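MREC protein (Listeria monocytogenes, PDB 2J5U) is probably involved in forming and maintaining bacterial cell shape, and assembles as a homooligomer built from dimers. Local coordinates at residues D100-G111 with K184-G192. Sequence-based numbering, arbitrary orientation.
Sequences DMAVTTPSGLIG and KFPAGIFIG
Ala-102 sets its methyl over one face of the Phe-185 ring, a CH-pi contact with CB 3.7 Å from the ring centroid and displaced toward the CD2–CE2 side. At the rim of the same ring, near its plane, the backbone O of Asp-100 lies 3.3 Å from CE2, so a carbonyl oxygen meets the electropositive ring hydrogens. Phe-185 reaches both because its CG stands anti to its own carbonyl carbon (chi1 -69°), which swings the ring up beside strand 102-105. Next along the interface, CG2 of Ile-189 lies against one face of the hairpin 102-111, lodged between the side chains of Thr-104 and Leu-109, 3.6 Å from Thr-104 CG2 and 3.7 Å from Leu-109 CB, crossing both side chains at about a right angle. Leu-109 lies side by side with Ile-191, CD2 against CG1. Its N-H also gives the one hydrogen bond between the segments, 2.9 Å to Phe-190 O; the donor nitrogen lies almost straight out from the carbonyl, although the bond is bent at the hydrogen. Strands 108-111 and 190-192 run nearly perpendicular (83°), so the bond joins two separate barrel sheets rather than extending either. Beyond it, the Phe-190 ring turns an edge to Ser-107 O in the type I turn and packs on Gln-40 of the second subunit. The other end is looser: Lys-184, its chain bent at chi2 and chi3, brings NZ only to 3.7 Å from Asp-100 OD1, a long salt bridge between partly exposed residues. With apolar groups filling the interior and a single backbone bond across it, cohesion between the two barrels here probably rests mainly on hydrophobic burial, with the peripheral ion pair adding little.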
loop_
_atom_site.group_PDB
_atom_site.type_symbol
_atom_site.label_atom_id
_atom_site.label_comp_id
_atom_site.label_asym_id
_atom_site.label_seq_id
_atom_site.Cartn_x
_atom_site.Cartn_y
_atom_site.Cartn_z
ATOM N N ASP A 100 42.412 -49.916 39.846
ATOM C CA ASP A 100 42.293 -49.268 38.542
ATOM C C ASP A 100 42.432 -47.753 38.521
ATOM O O ASP A 100 42.309 -47.138 37.461
ATOM C CB ASP A 100 40.994 -49.679 37.851
ATOM C CG ASP A 100 41.079 -51.067 37.237
ATOM O OD1 ASP A 100 40.017 -51.625 36.883
ATOM O OD2 ASP A 100 42.204 -51.602 37.102
ATOM N N MET A 101 42.683 -47.148 39.679
ATOM C CA MET A 101 42.897 -45.709 39.737
ATOM C C MET A 101 44.320 -45.436 39.224
ATOM O O MET A 101 45.240 -46.231 39.438
ATOM C CB MET A 101 42.753 -45.194 41.175
ATOM C CG MET A 101 41.346 -44.789 41.573
ATOM S SD MET A 101 41.172 -44.298 43.273
ATOM C CE MET A 101 39.466 -44.273 43.433
ATOM N N ALA A 102 44.503 -44.320 38.533
ATOM C CA ALA A 102 45.817 -43.972 38.006
ATOM C C ALA A 102 46.710 -43.432 39.116
ATOM O O ALA A 102 46.233 -42.789 40.051
ATOM C CB ALA A 102 45.671 -42.938 36.917
ATOM N N VAL A 103 48.005 -43.708 39.027
ATOM C CA VAL A 103 48.936 -43.210 40.024
ATOM C C VAL A 103 49.984 -42.434 39.267
ATOM O O VAL A 103 50.551 -42.933 38.291
ATOM C CB VAL A 103 49.624 -44.334 40.800
ATOM C CG1 VAL A 103 50.568 -43.730 41.823
ATOM C CG2 VAL A 103 48.589 -45.217 41.490
ATOM N N THR A 104 50.245 -41.213 39.727
ATOM C CA THR A 104 51.204 -40.334 39.062
ATOM C C THR A 104 52.145 -39.580 39.989
ATOM O O THR A 104 52.051 -39.661 41.214
ATOM C CB THR A 104 50.474 -39.252 38.255
ATOM O OG1 THR A 104 49.657 -38.487 39.147
ATOM C CG2 THR A 104 49.599 -39.865 37.188
ATOM N N THR A 105 53.042 -38.833 39.356
ATOM C CA THR A 105 54.006 -37.972 40.027
ATOM C C THR A 105 53.973 -36.719 39.160
ATOM O O THR A 105 53.390 -36.727 38.073
ATOM C CB THR A 105 55.454 -38.525 39.997
ATOM O OG1 THR A 105 55.947 -38.512 38.653
ATOM C CG2 THR A 105 55.504 -39.927 40.544
ATOM N N PRO A 106 54.588 -35.627 39.628
ATOM C CA PRO A 106 54.612 -34.378 38.861
ATOM C C PRO A 106 55.075 -34.524 37.404
ATOM O O PRO A 106 54.473 -33.952 36.496
ATOM C CB PRO A 106 55.547 -33.510 39.684
ATOM C CG PRO A 106 55.180 -33.926 41.092
ATOM C CD PRO A 106 55.135 -35.427 40.985
ATOM N N SER A 107 56.133 -35.290 37.176
ATOM C CA SER A 107 56.641 -35.456 35.824
ATOM C C SER A 107 55.984 -36.551 34.982
ATOM O O SER A 107 56.490 -36.887 33.909
ATOM C CB SER A 107 58.161 -35.664 35.863
ATOM O OG SER A 107 58.585 -36.181 37.113
ATOM N N GLY A 108 54.868 -37.114 35.443
ATOM C CA GLY A 108 54.208 -38.140 34.644
ATOM C C GLY A 108 53.448 -39.275 35.311
ATOM O O GLY A 108 53.362 -39.387 36.536
ATOM N N LEU A 109 52.877 -40.124 34.465
ATOM C CA LEU A 109 52.114 -41.294 34.897
ATOM C C LEU A 109 53.071 -42.411 35.327
ATOM O O LEU A 109 54.053 -42.688 34.627
ATOM C CB LEU A 109 51.264 -41.806 33.727
ATOM C CG LEU A 109 50.453 -43.077 33.990
ATOM C CD1 LEU A 109 49.362 -42.737 34.959
ATOM C CD2 LEU A 109 49.837 -43.621 32.735
ATOM N N ILE A 110 52.803 -43.059 36.459
ATOM C CA ILE A 110 53.685 -44.154 36.861
ATOM C C ILE A 110 52.992 -45.514 36.987
ATOM O O ILE A 110 53.655 -46.544 37.063
ATOM C CB ILE A 110 54.434 -43.861 38.186
ATOM C CG1 ILE A 110 53.462 -43.879 39.362
ATOM C CG2 ILE A 110 55.152 -42.530 38.076
ATOM C CD1 ILE A 110 54.128 -43.918 40.692
ATOM N N GLY A 111 51.666 -45.539 37.014
ATOM C CA GLY A 111 51.008 -46.826 37.111
ATOM C C GLY A 111 49.553 -46.789 37.487
ATOM O O GLY A 111 48.899 -45.757 37.348
ATOM N N LYS A 184 38.980 -45.941 32.777
ATOM C CA LYS A 184 39.396 -45.860 34.164
ATOM C C LYS A 184 40.356 -44.761 34.575
ATOM O O LYS A 184 40.530 -44.519 35.761
ATOM C CB LYS A 184 39.950 -47.203 34.617
ATOM C CG LYS A 184 40.921 -47.816 33.668
ATOM C CD LYS A 184 40.291 -48.987 32.969
ATOM C CE LYS A 184 39.859 -50.060 33.959
ATOM N NZ LYS A 184 39.572 -51.358 33.257
ATOM N N PHE A 185 40.977 -44.087 33.622
ATOM C CA PHE A 185 41.902 -43.008 33.968
ATOM C C PHE A 185 41.314 -41.712 33.461
ATOM O O PHE A 185 40.495 -41.720 32.545
ATOM C CB PHE A 185 43.256 -43.170 33.264
ATOM C CG PHE A 185 44.081 -44.326 33.740
ATOM C CD1 PHE A 185 45.232 -44.679 33.045
ATOM C CD2 PHE A 185 43.763 -45.012 34.898
ATOM C CE1 PHE A 185 46.063 -45.696 33.499
ATOM C CE2 PHE A 185 44.584 -46.032 35.367
ATOM C CZ PHE A 185 45.742 -46.374 34.665
ATOM N N PRO A 186 41.687 -40.578 34.079
ATOM C CA PRO A 186 41.154 -39.314 33.579
ATOM C C PRO A 186 42.039 -39.081 32.361
ATOM O O PRO A 186 43.138 -39.634 32.291
ATOM C CB PRO A 186 41.463 -38.341 34.706
ATOM C CG PRO A 186 42.715 -38.899 35.282
ATOM C CD PRO A 186 42.397 -40.368 35.350
ATOM N N ALA A 187 41.586 -38.298 31.393
ATOM C CA ALA A 187 42.427 -38.066 30.230
ATOM C C ALA A 187 43.365 -36.889 30.480
ATOM O O ALA A 187 43.122 -36.068 31.361
ATOM C CB ALA A 187 41.568 -37.814 29.007
ATOM N N GLY A 188 44.454 -36.830 29.722
ATOM C CA GLY A 188 45.380 -35.729 29.872
ATOM C C GLY A 188 46.592 -35.934 30.758
ATOM O O GLY A 188 47.406 -35.025 30.889
ATOM N N ILE A 189 46.734 -37.093 31.384
ATOM C CA ILE A 189 47.907 -37.287 32.215
ATOM C C ILE A 189 49.083 -37.538 31.289
ATOM O O ILE A 189 48.994 -38.362 30.385
ATOM C CB ILE A 189 47.745 -38.482 33.171
ATOM C CG1 ILE A 189 46.779 -38.136 34.306
ATOM C CG2 ILE A 189 49.088 -38.798 33.827
ATOM C CD1 ILE A 189 45.515 -37.476 33.874
ATOM N N PHE A 190 50.179 -36.817 31.503
ATOM C CA PHE A 190 51.371 -36.979 30.665
ATOM C C PHE A 190 52.018 -38.353 30.872
ATOM O O PHE A 190 52.226 -38.792 32.007
ATOM C CB PHE A 190 52.405 -35.878 30.967
ATOM C CG PHE A 190 53.640 -35.950 30.099
ATOM C CD1 PHE A 190 53.556 -35.757 28.719
ATOM C CD2 PHE A 190 54.884 -36.240 30.653
ATOM C CE1 PHE A 190 54.700 -35.854 27.897
ATOM C CE2 PHE A 190 56.026 -36.341 29.848
ATOM C CZ PHE A 190 55.931 -36.146 28.465
ATOM N N ILE A 191 52.338 -39.024 29.772
ATOM C CA ILE A 191 52.956 -40.339 29.846
ATOM C C ILE A 191 54.422 -40.265 29.439
ATOM O O ILE A 191 55.299 -40.727 30.166
ATOM C CB ILE A 191 52.261 -41.354 28.916
ATOM C CG1 ILE A 191 50.815 -41.597 29.365
ATOM C CG2 ILE A 191 53.039 -42.633 28.902
ATOM C CD1 ILE A 191 50.052 -42.536 28.457
ATOM N N GLY A 192 54.687 -39.683 28.273
ATOM C CA GLY A 192 56.055 -39.586 27.804
ATOM C C GLY A 192 56.208 -38.944 26.440
ATOM O O GLY A 192 55.317 -38.246 25.967
#